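Side-chain contacts in monosaccharide ABC transporter substrate-binding protein, CUT2 family (Bradyrhizobium sp., PDB 4YHS), which probably captures a monosaccharide or related solute in the periplasm for uptake by a CUT2-type ABC transporter, and was crystallised with bound Bis-Tris: residues 27-32 with 341-346; 50-55 with 313-318; 85-90 with 305-310; 111-116 with 140-145; 299-304 with 323-328. One frame throughout, in Å; residues are numbered along the deposited sequence.

Helix 299-314 and the loop after it run through interactions 5, 3 and 2 in turn, so these three read as successive levels along one core helix. Interactions 1 and 5 have centres about 6 Å apart and are joined by backbone bonding between strands 29-35 and 322-331, with Tyr29 touching Pro325. Interactions 2 and 3 follow, centres about 9 Å apart, with Leu52 and Ala55 bonded to the end of helix 71-87. Interaction 4 is the outlier, about 27 Å centre to centre from interaction 1, yet Ile145 and Pro143 still reach helix 299-314. All five join helices, strands and loops of the fold by packing.

Interaction 1: 27-32 with 341-346; sequences YPYDAA and ANILPP
Tyr29, the first residue of strand 29-35, and Asn342, in the loop that follows strand 322-331, are the closest backbone points of 27-32 and 341-346, yet their CA atoms stand 9.7 Å apart. No backbone bond crosses this gap; side chains fill it, chiefly the long phenol of Tyr29. With CG anti to the backbone N (chi1 -154°), the ring of Tyr29 reaches out towards the loop and passes alongside Asn342, the two side chains running in opposite directions. The amide comes to the rim of the ring: Asn342 ND2 lies 3.6 Å from Tyr29 CE1, near the ring plane, and the amide plane stands almost perpendicular to it, at 89°. Further out, Tyr29 OH passes Asn342 CB at 3.6 Å, and Ile343 CG2 lies 4.2 Å from the same oxygen. The hydroxyl makes no hydrogen bond to the loop; its partner is Ser298 OG, just before helix 299-314, and this bond fixes the tip of a buried ring whose edge the loop meets. At the other end Tyr29 is held by strand pairing, its backbone bonded to Tyr49, while Asp30 and Ala32 pair with Lys326 and Gly324. The contact therefore joins the first strand of the mixed sheet, which lies between 43-49 and 322-331, to the C-terminal loop, so that the two ends of the chain meet beside this sheet of a periplasmic binding protein fold.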
# COMPACT_ATOMS: atom_id res chain seq x y z
N TYR A 27 -9.22 -0.81 -15.57
CA TYR A 27 -9.18 0.60 -15.89
C TYR A 27 -10.50 1.08 -16.53
O TYR A 27 -11.27 0.26 -17.04
CB TYR A 27 -8.01 0.87 -16.83
CG TYR A 27 -8.06 0.09 -18.12
CD1 TYR A 27 -7.48 -1.16 -18.20
CD2 TYR A 27 -8.67 0.62 -19.26
CE1 TYR A 27 -7.51 -1.88 -19.37
CE2 TYR A 27 -8.70 -0.09 -20.44
CZ TYR A 27 -8.11 -1.34 -20.50
OH TYR A 27 -8.12 -2.07 -21.68
N PRO A 28 -10.77 2.40 -16.54
CA PRO A 28 -9.96 3.44 -15.90
C PRO A 28 -10.05 3.37 -14.39
O PRO A 28 -11.06 2.88 -13.86
CB PRO A 28 -10.58 4.75 -16.44
CG PRO A 28 -11.96 4.36 -16.88
CD PRO A 28 -11.82 2.98 -17.40
N TYR A 29 -9.02 3.82 -13.69
CA TYR A 29 -8.96 3.67 -12.24
C TYR A 29 -8.75 5.02 -11.60
O TYR A 29 -7.93 5.81 -12.06
CB TYR A 29 -7.84 2.69 -11.86
CG TYR A 29 -8.05 1.97 -10.53
CD1 TYR A 29 -8.82 0.82 -10.47
CD2 TYR A 29 -7.47 2.42 -9.35
CE1 TYR A 29 -9.05 0.16 -9.29
CE2 TYR A 29 -7.68 1.72 -8.15
CZ TYR A 29 -8.48 0.59 -8.14
OH TYR A 29 -8.75 -0.12 -6.99
N ASP A 30 -9.48 5.28 -10.53
CA ASP A 30 -9.35 6.52 -9.78
C ASP A 30 -7.96 6.56 -9.18
O ASP A 30 -7.56 5.63 -8.48
CB ASP A 30 -10.40 6.62 -8.67
CG ASP A 30 -11.79 6.92 -9.20
OD1 ASP A 30 -11.93 7.40 -10.35
OD2 ASP A 30 -12.75 6.71 -8.44
N ALA A 31 -7.25 7.64 -9.49
CA ALA A 31 -5.88 7.85 -9.05
C ALA A 31 -5.67 9.30 -8.58
O ALA A 31 -6.57 10.15 -8.71
CB ALA A 31 -4.90 7.48 -10.18
N ALA A 32 -4.48 9.56 -8.03
CA ALA A 32 -4.06 10.89 -7.60
C ALA A 32 -2.63 11.08 -8.04
O ALA A 32 -1.76 10.28 -7.68
CB ALA A 32 -4.18 11.04 -6.08
N ALA A 341 -9.45 -8.48 -6.66
CA ALA A 341 -8.18 -8.48 -7.40
C ALA A 341 -7.64 -7.10 -7.74
O ALA A 341 -6.53 -7.01 -8.26
CB ALA A 341 -8.29 -9.30 -8.67
N ASN A 342 -8.37 -6.03 -7.40
CA ASN A 342 -7.77 -4.69 -7.50
C ASN A 342 -7.02 -4.31 -6.21
O ASN A 342 -6.19 -3.39 -6.20
CB ASN A 342 -8.81 -3.64 -7.81
CG ASN A 342 -9.37 -3.79 -9.19
OD1 ASN A 342 -8.79 -4.48 -10.04
ND2 ASN A 342 -10.52 -3.15 -9.44
N ILE A 343 -7.34 -4.99 -5.10
CA ILE A 343 -6.85 -4.52 -3.79
C ILE A 343 -6.15 -5.58 -2.97
O ILE A 343 -5.56 -5.24 -1.96
CB ILE A 343 -7.98 -3.90 -2.91
CG1 ILE A 343 -9.12 -4.89 -2.62
CG2 ILE A 343 -8.54 -2.65 -3.60
CD1 ILE A 343 -10.11 -4.37 -1.57
N LEU A 344 -6.20 -6.83 -3.43
CA LEU A 344 -5.50 -7.95 -2.81
C LEU A 344 -5.17 -8.97 -3.89
O LEU A 344 -5.81 -8.99 -4.96
CB LEU A 344 -6.35 -8.61 -1.75
CG LEU A 344 -6.49 -7.97 -0.36
CD1 LEU A 344 -7.54 -8.75 0.44
CD2 LEU A 344 -5.16 -7.99 0.34
N PRO A 345 -4.21 -9.88 -3.62
CA PRO A 345 -4.09 -10.98 -4.57
C PRO A 345 -5.29 -11.90 -4.49
O PRO A 345 -5.93 -11.95 -3.43
CB PRO A 345 -2.81 -11.69 -4.11
CG PRO A 345 -2.76 -11.41 -2.65
CD PRO A 345 -3.26 -10.01 -2.49
N PRO A 346 -5.61 -12.64 -5.56
CA PRO A 346 -6.67 -13.65 -5.45
C PRO A 346 -6.31 -14.66 -4.37
O PRO A 346 -5.11 -14.91 -4.19
CB PRO A 346 -6.67 -14.31 -6.85
CG PRO A 346 -6.06 -13.23 -7.75
CD PRO A 346 -5.02 -12.61 -6.91

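Interaction 2: 50-55 with 313-318; sequences VPLEKA and ILEGKD
Glu315 is the first residue of 313-318 to meet 50-55, reaching across beside Leu52 and Ala55. Its CG stands beside the backbone N (chi1 -64°) and the chain is extended beyond it, which carries the carboxylate over to the loop. There OE2 of Glu315 lies 3.4 Å from CA of Ala55, a position explained by two hydrogen bonds just outside the contact, from Ser56 N and Trp59 NE1. The other oxygen, OE1, accepts from a water at 2.7 Å, and that water also donates to Lys54 O, bridging the two segments. Gly316 follows with positive phi, its N bonded to Ile313 O, and turns the chain out of the helix. Lys317 then doubles back beside Glu315: a bend at chi4 (60°) brings NZ to within 3.0 Å of OE1 of Glu315, a salt bridge that approaches on the anti side, 25° out of the carboxylate plane. Its aliphatic part serves the contact too, since CD of Lys317 packs on CD2 of Leu52 at 3.6 Å, and CD1 of the same leucine lies 4.0 Å from Glu315 OE1. A surface cluster results in which one carboxylate gathers charged, backbone, indole and water partners, set on a Schellman motif that ends helix 299-314 against the loop leading into strand 60-65.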
# COMPACT_ATOMS: atom_id res chain seq x y z
N VAL A 50 -5.53 5.80 -17.13
CA VAL A 50 -5.80 5.00 -18.33
C VAL A 50 -4.52 4.41 -18.90
O VAL A 50 -3.65 5.14 -19.36
CB VAL A 50 -6.48 5.86 -19.41
CG1 VAL A 50 -6.84 5.01 -20.59
CG2 VAL A 50 -7.73 6.52 -18.83
N PRO A 51 -4.40 3.08 -18.90
CA PRO A 51 -3.20 2.48 -19.48
C PRO A 51 -3.33 2.34 -21.00
O PRO A 51 -4.40 2.63 -21.59
CB PRO A 51 -3.15 1.12 -18.80
CG PRO A 51 -4.59 0.74 -18.70
CD PRO A 51 -5.33 2.04 -18.42
N LEU A 52 -2.23 1.93 -21.63
CA LEU A 52 -2.24 1.58 -23.04
C LEU A 52 -3.06 0.34 -23.29
O LEU A 52 -3.19 -0.52 -22.40
CB LEU A 52 -0.81 1.36 -23.55
CG LEU A 52 0.17 2.53 -23.49
CD1 LEU A 52 1.57 2.06 -23.87
CD2 LEU A 52 -0.27 3.69 -24.39
N GLU A 53 -3.63 0.23 -24.50
CA GLU A 53 -4.30 -0.99 -24.91
C GLU A 53 -3.34 -2.15 -25.11
O GLU A 53 -3.61 -3.27 -24.67
CB GLU A 53 -5.11 -0.73 -26.21
CG GLU A 53 -6.41 0.01 -25.94
CD GLU A 53 -7.30 -0.71 -24.93
OE1 GLU A 53 -7.86 -1.76 -25.29
OE2 GLU A 53 -7.41 -0.24 -23.77
N LYS A 54 -2.21 -1.87 -25.76
CA LYS A 54 -1.19 -2.88 -26.05
C LYS A 54 0.19 -2.23 -26.16
O LYS A 54 0.29 -1.06 -26.52
CB LYS A 54 -1.49 -3.61 -27.37
CG LYS A 54 -2.41 -4.82 -27.25
CD LYS A 54 -1.76 -5.96 -26.49
CE LYS A 54 -2.64 -7.20 -26.48
NZ LYS A 54 -1.95 -8.34 -25.81
N ALA A 55 1.24 -3.00 -25.87
CA ALA A 55 2.59 -2.60 -26.24
C ALA A 55 2.80 -2.84 -27.72
O ALA A 55 2.12 -3.68 -28.32
CB ALA A 55 3.61 -3.37 -25.44
N ILE A 313 7.11 4.91 -21.42
CA ILE A 313 8.42 5.54 -21.50
C ILE A 313 9.21 4.92 -22.65
O ILE A 313 9.73 5.62 -23.53
CB ILE A 313 9.16 5.40 -20.14
CG1 ILE A 313 8.49 6.25 -19.07
CG2 ILE A 313 10.64 5.81 -20.22
CD1 ILE A 313 8.87 5.84 -17.67
N LEU A 314 9.29 3.59 -22.67
CA LEU A 314 10.06 2.90 -23.71
C LEU A 314 9.55 3.24 -25.12
O LEU A 314 10.31 3.25 -26.10
CB LEU A 314 10.02 1.37 -23.49
CG LEU A 314 10.84 0.84 -22.31
CD1 LEU A 314 10.40 -0.55 -21.99
CD2 LEU A 314 12.29 0.85 -22.69
N GLU A 315 8.27 3.55 -25.22
CA GLU A 315 7.67 3.84 -26.52
C GLU A 315 7.58 5.35 -26.81
O GLU A 315 7.04 5.76 -27.84
CB GLU A 315 6.28 3.19 -26.60
CG GLU A 315 6.35 1.67 -26.53
CD GLU A 315 5.00 1.02 -26.75
OE1 GLU A 315 4.01 1.74 -26.99
OE2 GLU A 315 4.94 -0.22 -26.68
N GLY A 316 8.11 6.16 -25.91
CA GLY A 316 8.09 7.60 -26.07
C GLY A 316 6.71 8.24 -25.97
O GLY A 316 6.50 9.35 -26.48
N LYS A 317 5.77 7.56 -25.31
CA LYS A 317 4.42 8.06 -25.16
C LYS A 317 4.26 8.89 -23.90
O LYS A 317 5.06 8.78 -22.97
CB LYS A 317 3.42 6.89 -25.15
CG LYS A 317 3.28 6.22 -26.52
CD LYS A 317 2.26 5.08 -26.48
CE LYS A 317 1.88 4.61 -27.87
NZ LYS A 317 3.06 4.12 -28.62
N ASP A 318 3.22 9.70 -23.86
CA ASP A 318 2.90 10.44 -22.66
C ASP A 318 2.65 9.48 -21.51
O ASP A 318 2.16 8.38 -21.71
CB ASP A 318 1.67 11.32 -22.88
CG ASP A 318 1.98 12.57 -23.68
OD1 ASP A 318 3.18 12.92 -23.84
OD2 ASP A 318 1.01 13.22 -24.14
O HOH W 1 1.62 0.87 -27.80

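Interaction 3: 85-90 with 305-310; sequences KRLGVK and IAVDQA
Leu87, in the last turn of helix 71-87, is the side chain to follow towards Val307 and Asp308 of helix 299-314; its CA is 8.0 Å from that of Asp308. CB points at the other helix but stays short of touching it, and so does CG, which stands beside the backbone N (chi1 -74°). The branch point then divides the work. CD1 goes to helix 299-314, where it meets CG1 of Val307 at 3.9 Å. Asp308 meets the same CD1 through its CA, at 4.1 Å, with OD1 only marginally farther at 4.2 Å. CD2 turns instead to Leu52 of the loop 50-55. Val307 lies alongside Leu87 in the opposite sense, and its CG1 also receives CG2 of Val89 at 4.3 Å, so one methyl is shared by two residues on either side of the helix end. Between those two, Gly88 takes positive phi (85°) as the C-prime residue of a Schellman motif, which brings Val89 back towards Val307. No hydrogen bond or salt bridge links 85-90 to 305-310, although one turn away Arg304 NH1 forms a salt bridge to Glu83 OE1 between the same two helices. The polar bonding of Asp308 goes past Leu87: OD2 takes Tyr49 OH and Arg312 NE, and OD1 takes Leu52 N. These partners would probably favour the carboxylate form of the buried acid, while the methyls of Leu87, Val307 and Val89 meet by dispersion alone.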
# COMPACT_ATOMS: atom_id res chain seq x y z
N LYS A 85 1.16 -9.45 -19.04
CA LYS A 85 0.40 -10.31 -19.95
C LYS A 85 -0.59 -9.50 -20.82
O LYS A 85 -0.66 -9.71 -22.03
CB LYS A 85 -0.38 -11.37 -19.17
CG LYS A 85 0.18 -12.78 -19.28
CD LYS A 85 -0.83 -13.83 -18.78
CE LYS A 85 -1.19 -13.61 -17.30
NZ LYS A 85 -2.10 -14.65 -16.73
N ARG A 86 -1.33 -8.58 -20.20
CA ARG A 86 -2.36 -7.82 -20.93
C ARG A 86 -1.74 -6.99 -22.03
O ARG A 86 -2.26 -6.93 -23.15
CB ARG A 86 -3.12 -6.89 -19.97
CG ARG A 86 -4.38 -6.30 -20.58
CD ARG A 86 -5.05 -5.33 -19.63
NE ARG A 86 -4.25 -4.11 -19.45
CZ ARG A 86 -4.12 -3.15 -20.36
NH1 ARG A 86 -3.37 -2.10 -20.11
NH2 ARG A 86 -4.74 -3.25 -21.53
N LEU A 87 -0.60 -6.39 -21.73
CA LEU A 87 0.07 -5.47 -22.68
C LEU A 87 0.90 -6.21 -23.70
O LEU A 87 1.24 -5.66 -24.75
CB LEU A 87 0.96 -4.47 -21.93
CG LEU A 87 0.22 -3.36 -21.17
CD1 LEU A 87 1.20 -2.52 -20.34
CD2 LEU A 87 -0.58 -2.50 -22.12
N GLY A 88 1.19 -7.48 -23.44
CA GLY A 88 2.02 -8.26 -24.35
C GLY A 88 3.52 -8.11 -24.14
O GLY A 88 4.29 -8.20 -25.11
N VAL A 89 3.97 -7.92 -22.90
CA VAL A 89 5.39 -7.69 -22.67
C VAL A 89 5.93 -8.82 -21.80
O VAL A 89 5.15 -9.60 -21.26
CB VAL A 89 5.66 -6.29 -22.04
CG1 VAL A 89 5.26 -5.20 -23.03
CG2 VAL A 89 4.95 -6.13 -20.70
N LYS A 90 7.25 -8.92 -21.70
CA LYS A 90 7.93 -10.00 -20.99
C LYS A 90 8.50 -9.53 -19.69
O LYS A 90 9.43 -8.72 -19.67
CB LYS A 90 9.08 -10.59 -21.82
CG LYS A 90 8.73 -11.05 -23.24
CD LYS A 90 9.95 -11.72 -23.91
CE LYS A 90 10.21 -11.23 -25.35
NZ LYS A 90 10.95 -9.92 -25.43
N ILE A 305 0.27 -0.14 -12.85
CA ILE A 305 0.66 1.19 -13.30
C ILE A 305 2.16 1.26 -13.59
O ILE A 305 2.56 1.86 -14.57
CB ILE A 305 0.26 2.28 -12.27
CG1 ILE A 305 -1.26 2.50 -12.37
CG2 ILE A 305 1.00 3.62 -12.54
CD1 ILE A 305 -1.84 3.34 -11.31
N ALA A 306 2.98 0.64 -12.74
CA ALA A 306 4.43 0.61 -12.98
C ALA A 306 4.78 -0.01 -14.33
O ALA A 306 5.63 0.48 -15.05
CB ALA A 306 5.13 -0.17 -11.87
N VAL A 307 4.11 -1.10 -14.67
CA VAL A 307 4.33 -1.74 -15.95
C VAL A 307 3.89 -0.82 -17.08
O VAL A 307 4.63 -0.62 -18.05
CB VAL A 307 3.60 -3.09 -16.05
CG1 VAL A 307 3.64 -3.67 -17.49
CG2 VAL A 307 4.21 -4.09 -15.07
N ASP A 308 2.68 -0.26 -16.96
CA ASP A 308 2.19 0.66 -17.99
C ASP A 308 3.11 1.86 -18.18
O ASP A 308 3.43 2.25 -19.31
CB ASP A 308 0.79 1.16 -17.66
CG ASP A 308 0.19 1.99 -18.80
OD1 ASP A 308 0.10 1.46 -19.92
OD2 ASP A 308 -0.18 3.16 -18.59
N GLN A 309 3.54 2.45 -17.08
CA GLN A 309 4.49 3.53 -17.12
C GLN A 309 5.78 3.14 -17.89
O GLN A 309 6.27 3.90 -18.75
CB GLN A 309 4.85 3.96 -15.70
CG GLN A 309 3.85 4.89 -15.00
CD GLN A 309 4.17 5.05 -13.54
OE1 GLN A 309 4.71 4.13 -12.93
NE2 GLN A 309 3.89 6.22 -12.99
N ALA A 310 6.35 1.98 -17.56
CA ALA A 310 7.58 1.54 -18.20
C ALA A 310 7.40 1.46 -19.70
O ALA A 310 8.23 1.94 -20.46
CB ALA A 310 8.02 0.20 -17.67

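Interaction 4: 111-116 with 140-145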
# COMPACT_ATOMS: atom_id res chain seq x y z
N ASP A 111 22.61 -7.82 -12.18
CA ASP A 111 22.59 -9.01 -13.02
C ASP A 111 21.50 -8.94 -14.09
O ASP A 111 21.74 -9.35 -15.22
CB ASP A 111 22.43 -10.26 -12.15
CG ASP A 111 23.64 -10.55 -11.28
OD1 ASP A 111 24.72 -9.93 -11.46
OD2 ASP A 111 23.52 -11.43 -10.42
N CYS A 112 20.31 -8.42 -13.77
CA CYS A 112 19.23 -8.47 -14.77
C CYS A 112 19.57 -7.44 -15.85
O CYS A 112 19.27 -7.66 -17.03
CB CYS A 112 17.83 -8.26 -14.17
SG CYS A 112 17.36 -6.61 -13.69
N VAL A 113 20.25 -6.36 -15.48
CA VAL A 113 20.67 -5.37 -16.47
C VAL A 113 21.81 -5.91 -17.35
O VAL A 113 21.83 -5.69 -18.57
CB VAL A 113 21.13 -4.07 -15.81
CG1 VAL A 113 21.69 -3.10 -16.88
CG2 VAL A 113 19.94 -3.44 -15.07
N ALA A 114 22.77 -6.60 -16.74
CA ALA A 114 23.89 -7.17 -17.50
C ALA A 114 23.40 -8.25 -18.47
O ALA A 114 23.91 -8.39 -19.57
CB ALA A 114 24.93 -7.73 -16.56
N SER A 115 22.37 -8.97 -18.06
CA SER A 115 21.82 -10.03 -18.91
C SER A 115 21.07 -9.46 -20.11
O SER A 115 20.96 -10.12 -21.15
CB SER A 115 20.90 -10.94 -18.10
OG SER A 115 21.68 -11.78 -17.26
N GLY A 116 20.58 -8.24 -19.95
CA GLY A 116 19.87 -7.54 -21.01
C GLY A 116 18.43 -7.33 -20.64
O GLY A 116 17.68 -8.29 -20.42
N LYS A 140 22.86 4.04 -18.83
CA LYS A 140 22.70 3.12 -19.96
C LYS A 140 21.38 3.33 -20.66
O LYS A 140 20.96 2.51 -21.47
CB LYS A 140 22.81 1.66 -19.51
CG LYS A 140 24.18 1.25 -19.04
CD LYS A 140 24.09 -0.07 -18.29
CE LYS A 140 25.38 -0.87 -18.37
NZ LYS A 140 25.32 -2.02 -17.43
N LYS A 141 20.71 4.43 -20.31
CA LYS A 141 19.44 4.79 -20.94
C LYS A 141 18.34 3.75 -20.70
O LYS A 141 17.44 3.57 -21.52
CB LYS A 141 19.63 5.01 -22.43
CG LYS A 141 20.75 5.98 -22.75
CD LYS A 141 21.03 6.03 -24.25
CE LYS A 141 20.26 7.15 -24.92
NZ LYS A 141 21.13 8.33 -25.07
N ILE A 142 18.40 3.10 -19.56
CA ILE A 142 17.34 2.20 -19.13
C ILE A 142 16.41 2.88 -18.11
O ILE A 142 16.86 3.30 -17.05
CB ILE A 142 17.96 0.93 -18.52
CG1 ILE A 142 18.75 0.15 -19.60
CG2 ILE A 142 16.87 0.05 -17.90
CD1 ILE A 142 19.60 -0.97 -19.04
N PRO A 143 15.11 3.00 -18.42
CA PRO A 143 14.19 3.65 -17.47
C PRO A 143 14.08 2.85 -16.17
O PRO A 143 14.04 1.61 -16.23
CB PRO A 143 12.85 3.65 -18.20
CG PRO A 143 13.16 3.42 -19.62
CD PRO A 143 14.42 2.64 -19.67
N VAL A 144 14.02 3.55 -15.04
CA VAL A 144 13.87 2.90 -13.75
C VAL A 144 12.59 3.44 -13.11
O VAL A 144 12.43 4.65 -12.92
CB VAL A 144 15.09 3.15 -12.82
CG1 VAL A 144 14.91 2.43 -11.51
CG2 VAL A 144 16.39 2.68 -13.51
N ILE A 145 11.70 2.52 -12.75
CA ILE A 145 10.42 2.85 -12.13
C ILE A 145 10.43 2.51 -10.63
O ILE A 145 10.76 1.39 -10.25
CB ILE A 145 9.27 2.06 -12.78
CG1 ILE A 145 9.32 2.14 -14.30
CG2 ILE A 145 7.93 2.53 -12.27
CD1 ILE A 145 9.21 3.49 -14.84
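In the α/β lobe, the C-terminal end of helix 102-115 meets the turn that leads into strand 144-147, Val113 of the helix packing on Ile142 and Lys140. The CA atoms of Val113 and Ile142 are 8.7 Å apart, and side chains span the interval without any hydrogen bond. One methyl does nearly all the work: Val113 CG1, anti to its own backbone nitrogen at chi1 174°, projects between the two partners. Ile142 supplies CD1, the end of its longer branch, 3.7 Å from this methyl, and the two side chains run antiparallel where they overlap. Lys140 arrives at a slant from the outer side; its chain is extended beyond CG, and its outer half, CD to NZ, lies against Val113 CG1, with CD at 4.1 Å and NZ, the closest atom, at 3.8 Å. Strands 119-122 and 144-147 lie side by side and parallel, joined through helix 131-138, a β-α-β crossover. The Val113-Ile142 pair lies near the start of these two strands, both residues also touching Val120 of the first strand and Ile137 of the connecting helix. One residue before the valine, Cys112 turns inward to the sheet and forms a disulfide with Cys62 of strand 60-65, which ties helix 102-115 covalently to the sheet it covers. Beyond Ile142 the chain joins the sheet, Pro143 and Ile145 both making backbone bonds to Val120.

Interaction 5: 299-304 with 323-328; sequences MVIQGR and VGPKIF
Gln302 in the first turns of helix 299-314 and Gly324 in strand 322-331 bring their backbones close, CA to CA 6.6 Å. The touching itself falls to the next residue, Pro325, whose ring points at the helix and is met by two consecutive residues, Ile301 and Gln302. Gln302 supplies its aliphatic stem: CG lies 3.5 Å from Pro325 CD and 3.8 Å from Pro325 CG, the glutamine chain crossing the proline at about a right angle. Ile301 comes to the same corner of the ring, its CB and its CG2 each 4.1 Å from Pro325 CG. Both chi1 and chi2 of Ile301 are near -54°, which leads its CD1 end away from the strand and leaves the β-branch to do the packing. The amide of Gln302 takes no polar part here; with the chain extended to CD, its NE2 donates to Asp297 O, just before the helix begins, so its NE2 is bonded close to home and its stem is held against the edge of the proline. The contact is thus apolar and rests on the CG-CD edge of the proline ring rather than on bonding. Around it, Tyr29 of strand 29-35 touches both Ile301 and Pro325, Gly324 and Lys326 pair with that strand, Val323 bonds to Lys159 in strand 158-160, and Gln302 O accepts from Ser160 OG, leaving the helix packed on a sheet that continues on both sides of strand 322-331.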
# COMPACT_ATOMS: atom_id res chain seq x y z
N MSE A 299 -2.77 -2.05 -4.05
CA MSE A 299 -1.36 -2.36 -4.37
C MSE A 299 -1.21 -3.17 -5.65
O MSE A 299 -0.18 -3.08 -6.33
CB MSE A 299 -0.68 -3.09 -3.20
CG MSE A 299 -0.74 -4.61 -3.14
SE MSE A 299 -2.53 -5.29 -2.74
CE MSE A 299 -2.65 -5.01 -0.78
N VAL A 300 -2.22 -3.94 -5.99
CA VAL A 300 -2.21 -4.63 -7.29
C VAL A 300 -2.08 -3.63 -8.45
O VAL A 300 -1.25 -3.79 -9.37
CB VAL A 300 -3.50 -5.47 -7.50
CG1 VAL A 300 -3.49 -6.10 -8.85
CG2 VAL A 300 -3.66 -6.54 -6.44
N ILE A 301 -2.90 -2.59 -8.39
CA ILE A 301 -2.92 -1.52 -9.37
C ILE A 301 -1.61 -0.70 -9.36
O ILE A 301 -1.18 -0.23 -10.42
CB ILE A 301 -4.13 -0.57 -9.14
CG1 ILE A 301 -5.48 -1.34 -9.10
CG2 ILE A 301 -4.17 0.49 -10.22
CD1 ILE A 301 -5.76 -2.25 -10.32
N GLN A 302 -0.97 -0.52 -8.20
CA GLN A 302 0.38 0.06 -8.17
C GLN A 302 1.32 -0.76 -9.05
O GLN A 302 2.08 -0.19 -9.84
CB GLN A 302 0.90 0.16 -6.75
CG GLN A 302 0.18 1.23 -5.96
CD GLN A 302 0.60 1.27 -4.52
OE1 GLN A 302 1.80 1.36 -4.21
NE2 GLN A 302 -0.37 1.17 -3.60
N GLY A 303 1.24 -2.09 -8.96
CA GLY A 303 1.99 -2.96 -9.84
C GLY A 303 1.65 -2.77 -11.31
O GLY A 303 2.55 -2.60 -12.15
N ARG A 304 0.37 -2.81 -11.65
CA ARG A 304 -0.05 -2.58 -13.05
C ARG A 304 0.42 -1.22 -13.62
O ARG A 304 0.86 -1.16 -14.75
CB ARG A 304 -1.58 -2.63 -13.18
CG ARG A 304 -2.27 -3.93 -12.78
CD ARG A 304 -3.72 -3.90 -13.22
NE ARG A 304 -4.47 -5.15 -12.93
CZ ARG A 304 -4.62 -6.15 -13.79
NH1 ARG A 304 -4.05 -6.09 -15.00
NH2 ARG A 304 -5.37 -7.22 -13.48
N VAL A 323 2.32 9.05 -9.53
CA VAL A 323 0.90 8.74 -9.31
C VAL A 323 0.70 7.53 -8.39
O VAL A 323 1.53 6.61 -8.31
CB VAL A 323 0.17 8.53 -10.69
CG1 VAL A 323 0.75 7.33 -11.47
CG2 VAL A 323 -1.35 8.44 -10.56
N GLY A 324 -0.42 7.56 -7.68
CA GLY A 324 -0.89 6.43 -6.90
C GLY A 324 -2.38 6.22 -7.09
O GLY A 324 -3.11 7.15 -7.45
N PRO A 325 -2.86 4.99 -6.86
CA PRO A 325 -4.30 4.81 -6.79
C PRO A 325 -4.91 5.73 -5.73
O PRO A 325 -4.27 6.04 -4.73
CB PRO A 325 -4.45 3.34 -6.38
CG PRO A 325 -3.22 2.69 -6.85
CD PRO A 325 -2.15 3.71 -6.67
N LYS A 326 -6.12 6.20 -5.97
CA LYS A 326 -6.84 6.99 -4.98
C LYS A 326 -7.25 6.09 -3.84
O LYS A 326 -7.95 5.09 -4.02
CB LYS A 326 -8.05 7.66 -5.61
CG LYS A 326 -8.87 8.50 -4.67
CD LYS A 326 -8.24 9.86 -4.51
CE LYS A 326 -9.02 10.77 -3.56
NZ LYS A 326 -8.22 12.00 -3.25
N ILE A 327 -6.84 6.46 -2.65
CA ILE A 327 -7.13 5.63 -1.49
C ILE A 327 -8.58 5.83 -1.08
O ILE A 327 -9.08 6.95 -1.07
CB ILE A 327 -6.17 5.96 -0.35
CG1 ILE A 327 -4.76 5.53 -0.71
CG2 ILE A 327 -6.63 5.29 0.96
CD1 ILE A 327 -3.68 6.26 0.08
N PHE A 328 -9.25 4.71 -0.74
CA PHE A 328 -10.64 4.72 -0.31
C PHE A 328 -10.81 3.71 0.80
O PHE A 328 -10.05 2.74 0.90
CB PHE A 328 -11.61 4.40 -1.47
CG PHE A 328 -11.36 3.06 -2.13
CD1 PHE A 328 -10.46 2.95 -3.19
CD2 PHE A 328 -12.07 1.93 -1.75
CE1 PHE A 328 -10.24 1.73 -3.83
CE2 PHE A 328 -11.83 0.70 -2.37
CZ PHE A 328 -10.92 0.61 -3.42